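Local coordinates for proline dehydrogenase (Bradyrhizobium japonicum USDA 110, PDB 3HAZ), which is a bifunctional flavoenzyme that probably oxidises L-proline to L-glutamate in two steps, using an FAD-dependent proline dehydrogenase and an NAD-dependent aldehyde dehydrogenase, at residues E282-R286 against E351-A355; W348-I352 against Y363-T367; T367-M371 against A496-I502. All blocks are in the same frame, centred on the assembly; numbering follows the deposited sequence.

Contact 1 of 3, residues E282-R286 against E351-A355; sequences EEADR and EIKRA
On the rim of the proline dehydrogenase barrel, loop residues E283, A284 and D285, which follow strand 276-279, meet E351 and R354 of helix 348-357. The shortest polar bond runs from the backbone N of A284 to OE1 of E351, at 2.7 Å with an N-H...O angle of 161°. It reaches the syn side of the carboxylate but lies 32° out of its plane. Water 1 gives OE1 a second donor and is itself shared with E282 O, while the other oxygen, OE2, accepts a hydrogen bond from water 2, 2.8 Å away. Each oxygen of this buried carboxylate therefore has at least one donor, and its charge is probably eased by them. A bend at chi2 of E351 (-60°) turns the group back onto the loop, so that both its oxygens lie 3.5 Å from CB of A284.

R354, extended from CG to NE, brings NH2 to D285 OD2 in a salt bridge of 2.9 Å. Waters 2 and 3 accept from the same nitrogen, and water 2 thus ties R354 to E351 and to the N of D285. CG of E283 packs over one face of the guanidinium, 3.5 Å from NH2. The E283 carboxylate lies almost parallel to the guanidinium plane, with OE2 4.1 Å from NH1; that proximity is one of charge only. The other oxygen of E283, OE1, is bound at 3.0 Å by NH1 of R286, and D285 OD2 has a second partner in R358, so one acid is paired with R286 and the other with R354 and R358. E282 O also accepts from Q314, an FAD-binding residue. Loops that follow the C-terminal ends of parallel strands, joined in this way to a helix that follows strand 338-343, two strands along the barrel, are characteristic of the active-site end of a TIM-type barrel.

Contact 2 of 3, residues W348-I352 against Y363-T367; sequences WDTEI and YPVFT. With FAD (flavin-adenine dinucleotide), chain C.
CA atoms lie 7.1 Å apart for E351 and V365 and 6.6 Å apart for I352 and Y363, which sets the first turn of helix 348-357 beside the irregular chain of 363-367. V365 fills the interval with CG2, which meets W348 CD1 at 3.8 Å and also touches E351 CB and I352 CD1. V365 and the E351 chain cross at about a right angle.

The polar link is W348 NE1 to F366 O, 2.8 Å long with an N-H...O angle of 161°. The acceptor is only 2° out of the indole plane, and the donor lies in the carbonyl plane, so the bond fixes the rotation of the ring. With CG anti to the backbone N (chi1 -174°), the indole reaches from the helix to the cofactor. This is the adenine end of the FAD site, where W348 and T367 are binding residues: C6A of FAD sits 3.3 Å above one indole face, displaced toward the rim, while I352 CG1 packs 3.6 Å above the opposite face. The adenine amino group N6A donates to T367 O across 3.0 Å, so neighbouring carbonyls of F366 and T367 serve the tryptophan and the adenine respectively.

Farther along the helix, I352 CD1 approaches Y363 CD2 at 3.7 Å and also meets CG2 of T367. I352 O lies at the edge of the tyrosine ring, in its plane, and the Y363 hydroxyl bonds outside to P503 O and Q356 NE2.

Contact 3 of 3, residues T367-M371 against A496-I502; sequences TRKAM and AAAHPRI. With FAD (flavin-adenine dinucleotide), chain C; SO4 (sulfate ion), chain F.
T367 OG1 accepts the backbone N-H of H499 at 3.0 Å in an almost straight bond (174°), with water 5 as a weak second partner. Beside this bond CB of H499 lies on T367 O, and I502 CD1 packs against T367 CB. The ring of H499 is held from its own segment: R501 N donates to ND1, near the ring plane.

R368, at the N-cap position of helix 369-384, bends at chi3 (64°) and spreads its guanidinium over three partners. NH1 donates to A496 O at 2.9 Å, tilted 26° from the carbonyl plane. On the sulfate, NE meets O2 at 3.1 Å and NH2 meets O1 at 2.9 Å; NH2 also binds A490 O. A leucine here would probably leave A496 O and A490 O without this donor and the sulfate without two of its bonds. A370 N grips sulfate O4 at 2.7 Å, while M371 CE packs on A497 CB at 4.0 Å. K369 NZ reaches O2A of FAD at 2.9 Å and pairs with D373. An anion, probably from the crystallisation liquor, held at a helix N-terminus thus borders the adenosine diphosphate end of the FAD site.

How the contacts relate
Contacts 1, 2 and 3 trace a path across one side of the FAD-binding barrel: centres of contacts 1 and 2 are about 7 Å apart, those of 2 and 3 about 10 Å, and those of 1 and 3 about 17 Å. Contacts 1 and 2 share E351 and I352 on helix 348-357, and T367 is common to contacts 2 and 3. Along the chain the order is loop 282-286, helix 348-357, loop 363-367, helix 369-384, and finally 496-502, a distant loop that returns to the barrel. I502 meets W348 and Y363, joining contact 3 to contact 2. The two consecutive helices and the loop between them thus line one side of the adenosine end of the cofactor, with the 496-502 loop packed behind them.

Contact 1 of 3, residues E282-R286 against E351-A355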
# COMPACT_ATOMS: atom_id res chain seq x y z
N GLU A 282 7.13 37.57 29.37
CA GLU A 282 6.31 37.62 28.16
C GLU A 282 6.98 36.85 27.01
O GLU A 282 7.56 35.79 27.24
CB GLU A 282 6.00 39.08 27.80
CG GLU A 282 5.33 39.81 28.99
CD GLU A 282 4.90 41.23 28.69
OE1 GLU A 282 3.89 41.43 27.99
OE2 GLU A 282 5.57 42.16 29.20
N GLU A 283 6.91 37.37 25.79
CA GLU A 283 7.44 36.62 24.65
C GLU A 283 8.95 36.45 24.71
O GLU A 283 9.66 37.26 25.32
CB GLU A 283 7.04 37.28 23.32
CG GLU A 283 5.54 37.43 23.12
CD GLU A 283 4.97 38.67 23.80
OE1 GLU A 283 5.69 39.35 24.56
OE2 GLU A 283 3.78 38.98 23.56
N ALA A 284 9.45 35.42 24.04
CA ALA A 284 10.87 35.11 24.05
C ALA A 284 11.73 36.23 23.48
O ALA A 284 12.86 36.44 23.92
CB ALA A 284 11.14 33.80 23.30
N ASP A 285 11.20 36.96 22.49
CA ASP A 285 11.99 38.02 21.88
C ASP A 285 12.11 39.25 22.78
O ASP A 285 12.86 40.17 22.48
CB ASP A 285 11.49 38.39 20.46
CG ASP A 285 10.11 39.02 20.46
OD1 ASP A 285 9.53 39.24 21.54
OD2 ASP A 285 9.59 39.29 19.35
N ARG A 286 11.39 39.23 23.90
CA ARG A 286 11.49 40.31 24.88
C ARG A 286 12.27 39.90 26.14
O ARG A 286 12.46 40.72 27.04
CB ARG A 286 10.08 40.79 25.28
CG ARG A 286 9.38 41.61 24.19
CD ARG A 286 7.89 41.75 24.49
NE ARG A 286 7.32 42.97 23.92
CZ ARG A 286 6.01 43.20 23.83
NH1 ARG A 286 5.14 42.28 24.26
NH2 ARG A 286 5.56 44.33 23.30
N GLU A 351 5.28 31.39 20.11
CA GLU A 351 6.70 31.20 19.85
C GLU A 351 6.94 30.31 18.63
O GLU A 351 7.85 30.55 17.85
CB GLU A 351 7.42 30.64 21.08
CG GLU A 351 7.27 31.47 22.34
CD GLU A 351 7.80 32.89 22.20
OE1 GLU A 351 7.64 33.68 23.16
OE2 GLU A 351 8.39 33.22 21.14
N ILE A 352 6.11 29.28 18.47
CA ILE A 352 6.26 28.38 17.33
C ILE A 352 6.00 29.16 16.05
O ILE A 352 6.79 29.12 15.11
CB ILE A 352 5.31 27.16 17.41
CG1 ILE A 352 5.56 26.35 18.69
CG2 ILE A 352 5.45 26.27 16.16
CD1 ILE A 352 7.01 25.99 18.90
N LYS A 353 4.87 29.87 16.01
CA LYS A 353 4.48 30.59 14.81
C LYS A 353 5.53 31.63 14.45
O LYS A 353 5.96 31.71 13.29
CB LYS A 353 3.11 31.26 15.00
CG LYS A 353 2.56 31.95 13.74
CD LYS A 353 1.11 32.36 13.92
CE LYS A 353 0.56 33.02 12.66
NZ LYS A 353 -0.84 33.52 12.88
N ARG A 354 5.97 32.40 15.43
CA ARG A 354 6.93 33.47 15.18
C ARG A 354 8.23 32.94 14.59
O ARG A 354 8.78 33.51 13.65
CB ARG A 354 7.22 34.25 16.46
CG ARG A 354 6.14 35.25 16.84
CD ARG A 354 6.48 35.89 18.16
NE ARG A 354 5.58 36.98 18.50
CZ ARG A 354 5.88 37.94 19.36
NH1 ARG A 354 5.00 38.91 19.61
NH2 ARG A 354 7.05 37.93 19.98
N ALA A 355 8.76 31.87 15.18
CA ALA A 355 10.04 31.35 14.75
C ALA A 355 9.94 30.84 13.30
O ALA A 355 10.87 30.98 12.52
CB ALA A 355 10.52 30.25 15.69
O HOH W 1 7.70 33.24 25.95
O HOH W 2 9.21 35.90 20.66
O HOH W 3 7.03 40.60 21.32

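Contact 2 of 3, residues W348-I352 against Y363-T367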
# COMPACT_ATOMS: atom_id res chain seq x y z
N TRP A 348 3.32 29.56 24.14
CA TRP A 348 3.96 28.51 23.34
C TRP A 348 3.60 28.57 21.86
O TRP A 348 4.48 28.62 21.00
CB TRP A 348 3.67 27.12 23.91
CG TRP A 348 4.42 26.00 23.22
CD1 TRP A 348 5.68 25.55 23.52
CD2 TRP A 348 3.96 25.19 22.13
NE1 TRP A 348 6.03 24.53 22.67
CE2 TRP A 348 4.99 24.28 21.81
CE3 TRP A 348 2.77 25.15 21.39
CZ2 TRP A 348 4.87 23.34 20.79
CZ3 TRP A 348 2.65 24.22 20.38
CH2 TRP A 348 3.69 23.32 20.09
N ASP A 349 2.31 28.58 21.56
CA ASP A 349 1.87 28.61 20.17
C ASP A 349 2.41 29.83 19.44
O ASP A 349 2.76 29.77 18.26
CB ASP A 349 0.34 28.56 20.09
CG ASP A 349 -0.20 27.17 20.37
OD1 ASP A 349 -0.11 26.30 19.49
OD2 ASP A 349 -0.73 26.95 21.48
N THR A 350 2.50 30.95 20.15
CA THR A 350 3.04 32.17 19.57
C THR A 350 4.51 32.00 19.22
O THR A 350 4.95 32.42 18.15
CB THR A 350 2.81 33.37 20.49
OG1 THR A 350 1.41 33.62 20.58
CG2 THR A 350 3.51 34.62 19.96
N GLU A 351 5.28 31.39 20.11
CA GLU A 351 6.70 31.20 19.85
C GLU A 351 6.94 30.31 18.63
O GLU A 351 7.85 30.55 17.85
CB GLU A 351 7.42 30.64 21.08
CG GLU A 351 7.27 31.47 22.34
CD GLU A 351 7.80 32.89 22.20
OE1 GLU A 351 7.64 33.68 23.16
OE2 GLU A 351 8.39 33.22 21.14
N ILE A 352 6.11 29.28 18.47
CA ILE A 352 6.26 28.38 17.33
C ILE A 352 6.00 29.16 16.05
O ILE A 352 6.79 29.12 15.11
CB ILE A 352 5.31 27.16 17.41
CG1 ILE A 352 5.56 26.35 18.69
CG2 ILE A 352 5.45 26.27 16.16
CD1 ILE A 352 7.01 25.99 18.90
N TYR A 363 13.69 26.81 17.62
CA TYR A 363 12.69 27.31 18.56
C TYR A 363 13.29 27.61 19.93
O TYR A 363 14.08 26.81 20.44
CB TYR A 363 11.55 26.30 18.71
CG TYR A 363 10.87 25.97 17.40
CD1 TYR A 363 11.13 24.77 16.73
CD2 TYR A 363 9.98 26.86 16.82
CE1 TYR A 363 10.50 24.47 15.52
CE2 TYR A 363 9.35 26.57 15.62
CZ TYR A 363 9.61 25.39 14.97
OH TYR A 363 8.96 25.13 13.79
N PRO A 364 12.92 28.75 20.53
CA PRO A 364 13.43 29.11 21.86
C PRO A 364 12.75 28.31 22.97
O PRO A 364 13.19 28.32 24.12
CB PRO A 364 13.07 30.60 21.98
CG PRO A 364 11.89 30.78 21.08
CD PRO A 364 12.05 29.80 19.95
N VAL A 365 11.66 27.63 22.62
CA VAL A 365 10.92 26.82 23.57
C VAL A 365 11.06 25.36 23.18
O VAL A 365 11.33 25.04 22.02
CB VAL A 365 9.42 27.16 23.57
CG1 VAL A 365 9.16 28.50 24.24
CG2 VAL A 365 8.87 27.14 22.14
N PHE A 366 10.88 24.46 24.15
CA PHE A 366 10.79 23.04 23.85
C PHE A 366 9.53 22.80 23.02
O PHE A 366 8.59 23.60 23.06
CB PHE A 366 10.79 22.21 25.13
CG PHE A 366 12.01 22.43 26.00
CD1 PHE A 366 13.25 21.94 25.61
CD2 PHE A 366 11.92 23.14 27.18
CE1 PHE A 366 14.38 22.14 26.40
CE2 PHE A 366 13.04 23.35 27.97
CZ PHE A 366 14.27 22.85 27.58
N THR A 367 9.51 21.72 22.25
CA THR A 367 8.36 21.42 21.41
C THR A 367 7.62 20.17 21.84
O THR A 367 6.57 19.84 21.29
CB THR A 367 8.73 21.32 19.92
OG1 THR A 367 9.91 20.52 19.77
CG2 THR A 367 8.98 22.71 19.33
PA FAD C . 0.42 21.90 32.49
O1A FAD C . -0.91 21.27 31.79
O2A FAD C . 1.18 20.92 33.26
O5B FAD C . 1.39 22.49 31.32
C5B FAD C . 0.83 23.37 30.39
C4B FAD C . 1.94 24.03 29.57
O4B FAD C . 3.14 23.20 29.11
C3B FAD C . 1.86 25.21 28.81
O3B FAD C . 1.21 26.34 29.37
C2B FAD C . 3.23 25.33 28.17
O2B FAD C . 4.13 26.26 28.75
C1B FAD C . 3.73 23.94 28.05
N9A FAD C . 3.45 23.22 26.82
C8A FAD C . 2.22 22.83 26.30
N7A FAD C . 2.46 22.13 25.15
C5A FAD C . 3.86 22.08 24.96
C6A FAD C . 4.71 21.46 23.89
N6A FAD C . 4.11 20.75 22.77
N1A FAD C . 6.03 21.55 23.96
C2A FAD C . 6.64 22.22 25.03
N3A FAD C . 5.82 22.82 26.06
C4A FAD C . 4.45 22.72 25.99
N1 FAD C . 3.47 32.27 31.98
C2 FAD C . 4.28 33.17 31.33
O2 FAD C . 4.74 32.88 30.06
N3 FAD C . 4.60 34.42 31.95
C4 FAD C . 4.10 34.72 33.19
O4 FAD C . 4.46 35.91 33.83
C4X FAD C . 3.26 33.78 33.87
N5 FAD C . 2.71 34.08 35.23
C5X FAD C . 1.88 33.14 35.89
C6 FAD C . 1.34 33.45 37.22
C7 FAD C . 0.51 32.51 37.87
C7M FAD C . -0.06 32.85 39.24
C8 FAD C . 0.19 31.22 37.22
C8M FAD C . -0.71 30.17 37.91
C9 FAD C . 0.71 30.92 35.95
C9A FAD C . 1.57 31.91 35.26
N10 FAD C . 2.11 31.61 33.93
C10 FAD C . 2.96 32.57 33.27
C1' FAD C . 1.97 30.26 33.29
C2' FAD C . 0.75 30.08 32.35
O2' FAD C . -0.19 31.12 32.55
C3' FAD C . 0.16 28.68 32.57
O3' FAD C . -0.62 28.66 33.76
C4' FAD C . 1.25 27.55 32.66
O4' FAD C . 2.25 27.55 31.70
C5' FAD C . 0.62 26.14 32.84
O5' FAD C . 1.50 25.22 33.47
P FAD C . 0.83 24.03 34.40
O1P FAD C . 2.04 23.15 35.13
O2P FAD C . -0.10 24.62 35.37
O3P FAD C . -0.11 23.14 33.40

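Contact 3 of 3, residues T367-M371 against A496-I502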
# COMPACT_ATOMS: atom_id res chain seq x y z
N THR A 367 9.51 21.72 22.25
CA THR A 367 8.36 21.42 21.41
C THR A 367 7.62 20.17 21.84
O THR A 367 6.57 19.84 21.29
CB THR A 367 8.73 21.32 19.92
OG1 THR A 367 9.91 20.52 19.77
CG2 THR A 367 8.98 22.71 19.33
N ARG A 368 8.18 19.45 22.81
CA ARG A 368 7.42 18.38 23.46
C ARG A 368 7.08 18.78 24.89
O ARG A 368 7.93 19.25 25.63
CB ARG A 368 8.20 17.05 23.44
CG ARG A 368 8.19 16.37 22.08
CD ARG A 368 8.74 14.95 22.15
NE ARG A 368 7.91 14.08 22.98
CZ ARG A 368 8.16 12.79 23.18
NH1 ARG A 368 9.21 12.22 22.60
NH2 ARG A 368 7.36 12.07 23.96
N LYS A 369 5.82 18.57 25.26
CA LYS A 369 5.32 19.01 26.56
C LYS A 369 6.11 18.39 27.71
O LYS A 369 6.40 19.06 28.72
CB LYS A 369 3.82 18.67 26.67
CG LYS A 369 3.03 19.51 27.68
CD LYS A 369 3.13 18.92 29.09
CE LYS A 369 2.16 19.60 30.04
NZ LYS A 369 2.12 18.92 31.36
N ALA A 370 6.49 17.12 27.55
CA ALA A 370 7.26 16.41 28.57
C ALA A 370 8.62 17.05 28.81
O ALA A 370 9.17 16.95 29.90
CB ALA A 370 7.43 14.94 28.19
N MET A 371 9.18 17.68 27.77
CA MET A 371 10.45 18.39 27.92
C MET A 371 10.28 19.65 28.77
O MET A 371 11.15 20.02 29.55
CB MET A 371 11.07 18.72 26.56
CG MET A 371 11.76 17.54 25.86
SD MET A 371 13.19 16.91 26.78
CE MET A 371 14.42 18.20 26.54
N ALA A 496 14.82 11.93 21.00
CA ALA A 496 13.37 12.05 20.89
C ALA A 496 12.85 13.34 21.54
O ALA A 496 11.64 13.53 21.69
CB ALA A 496 12.69 10.84 21.50
N ALA A 497 13.76 14.23 21.92
CA ALA A 497 13.39 15.42 22.67
C ALA A 497 12.45 16.34 21.87
O ALA A 497 11.39 16.72 22.36
CB ALA A 497 14.64 16.17 23.12
N ALA A 498 12.85 16.68 20.65
CA ALA A 498 12.05 17.55 19.79
C ALA A 498 10.78 16.84 19.32
O ALA A 498 10.76 15.63 19.18
CB ALA A 498 12.88 17.99 18.59
N HIS A 499 9.73 17.61 19.07
CA HIS A 499 8.49 17.03 18.55
C HIS A 499 8.69 16.62 17.10
O HIS A 499 9.13 17.43 16.28
CB HIS A 499 7.33 18.01 18.65
CG HIS A 499 5.99 17.36 18.49
ND1 HIS A 499 5.56 16.83 17.30
CD2 HIS A 499 4.99 17.16 19.38
CE1 HIS A 499 4.35 16.32 17.45
NE2 HIS A 499 3.98 16.51 18.71
N PRO A 500 8.36 15.35 16.78
CA PRO A 500 8.61 14.71 15.49
C PRO A 500 7.75 15.29 14.38
O PRO A 500 8.08 15.10 13.21
CB PRO A 500 8.19 13.26 15.75
CG PRO A 500 7.15 13.38 16.83
CD PRO A 500 7.74 14.41 17.73
N ARG A 501 6.68 15.99 14.73
CA ARG A 501 5.78 16.54 13.71
C ARG A 501 5.80 18.07 13.64
O ARG A 501 4.89 18.67 13.07
CB ARG A 501 4.36 16.01 13.90
CG ARG A 501 4.24 14.52 13.61
CD ARG A 501 2.82 14.00 13.79
NE ARG A 501 2.46 13.85 15.20
CZ ARG A 501 1.57 14.62 15.83
NH1 ARG A 501 1.31 14.41 17.12
NH2 ARG A 501 0.95 15.59 15.18
N ILE A 502 6.83 18.69 14.20
CA ILE A 502 7.02 20.13 14.07
C ILE A 502 8.37 20.39 13.43
O ILE A 502 9.41 20.24 14.07
CB ILE A 502 6.93 20.86 15.43
CG1 ILE A 502 5.56 20.65 16.07
CG2 ILE A 502 7.18 22.36 15.25
CD1 ILE A 502 5.42 21.32 17.44
PA FAD C . 0.42 21.90 32.49
O1A FAD C . -0.91 21.27 31.79
O2A FAD C . 1.18 20.92 33.26
O5B FAD C . 1.39 22.49 31.32
C5B FAD C . 0.83 23.37 30.39
C4B FAD C . 1.94 24.03 29.57
O4B FAD C . 3.14 23.20 29.11
C3B FAD C . 1.86 25.21 28.81
O3B FAD C . 1.21 26.34 29.37
C2B FAD C . 3.23 25.33 28.17
O2B FAD C . 4.13 26.26 28.75
C1B FAD C . 3.73 23.94 28.05
N9A FAD C . 3.45 23.22 26.82
C8A FAD C . 2.22 22.83 26.30
N7A FAD C . 2.46 22.13 25.15
C5A FAD C . 3.86 22.08 24.96
C6A FAD C . 4.71 21.46 23.89
N6A FAD C . 4.11 20.75 22.77
N1A FAD C . 6.03 21.55 23.96
C2A FAD C . 6.64 22.22 25.03
N3A FAD C . 5.82 22.82 26.06
C4A FAD C . 4.45 22.72 25.99
N1 FAD C . 3.47 32.27 31.98
C2 FAD C . 4.28 33.17 31.33
O2 FAD C . 4.74 32.88 30.06
N3 FAD C . 4.60 34.42 31.95
C4 FAD C . 4.10 34.72 33.19
O4 FAD C . 4.46 35.91 33.83
C4X FAD C . 3.26 33.78 33.87
N5 FAD C . 2.71 34.08 35.23
C5X FAD C . 1.88 33.14 35.89
C6 FAD C . 1.34 33.45 37.22
C7 FAD C . 0.51 32.51 37.87
C7M FAD C . -0.06 32.85 39.24
C8 FAD C . 0.19 31.22 37.22
C8M FAD C . -0.71 30.17 37.91
C9 FAD C . 0.71 30.92 35.95
C9A FAD C . 1.57 31.91 35.26
N10 FAD C . 2.11 31.61 33.93
C10 FAD C . 2.96 32.57 33.27
C1' FAD C . 1.97 30.26 33.29
C2' FAD C . 0.75 30.08 32.35
O2' FAD C . -0.19 31.12 32.55
C3' FAD C . 0.16 28.68 32.57
O3' FAD C . -0.62 28.66 33.76
C4' FAD C . 1.25 27.55 32.66
O4' FAD C . 2.25 27.55 31.70
C5' FAD C . 0.62 26.14 32.84
O5' FAD C . 1.50 25.22 33.47
P FAD C . 0.83 24.03 34.40
O1P FAD C . 2.04 23.15 35.13
O2P FAD C . -0.10 24.62 35.37
O3P FAD C . -0.11 23.14 33.40
S SO4 F . 4.59 14.48 24.90
O1 SO4 F . 4.96 13.10 25.19
O2 SO4 F . 4.95 14.84 23.53
O3 SO4 F . 3.15 14.62 25.07
O4 SO4 F . 5.30 15.35 25.84
O HOH W 4 11.56 19.62 22.93
O HOH W 5 10.82 20.10 16.50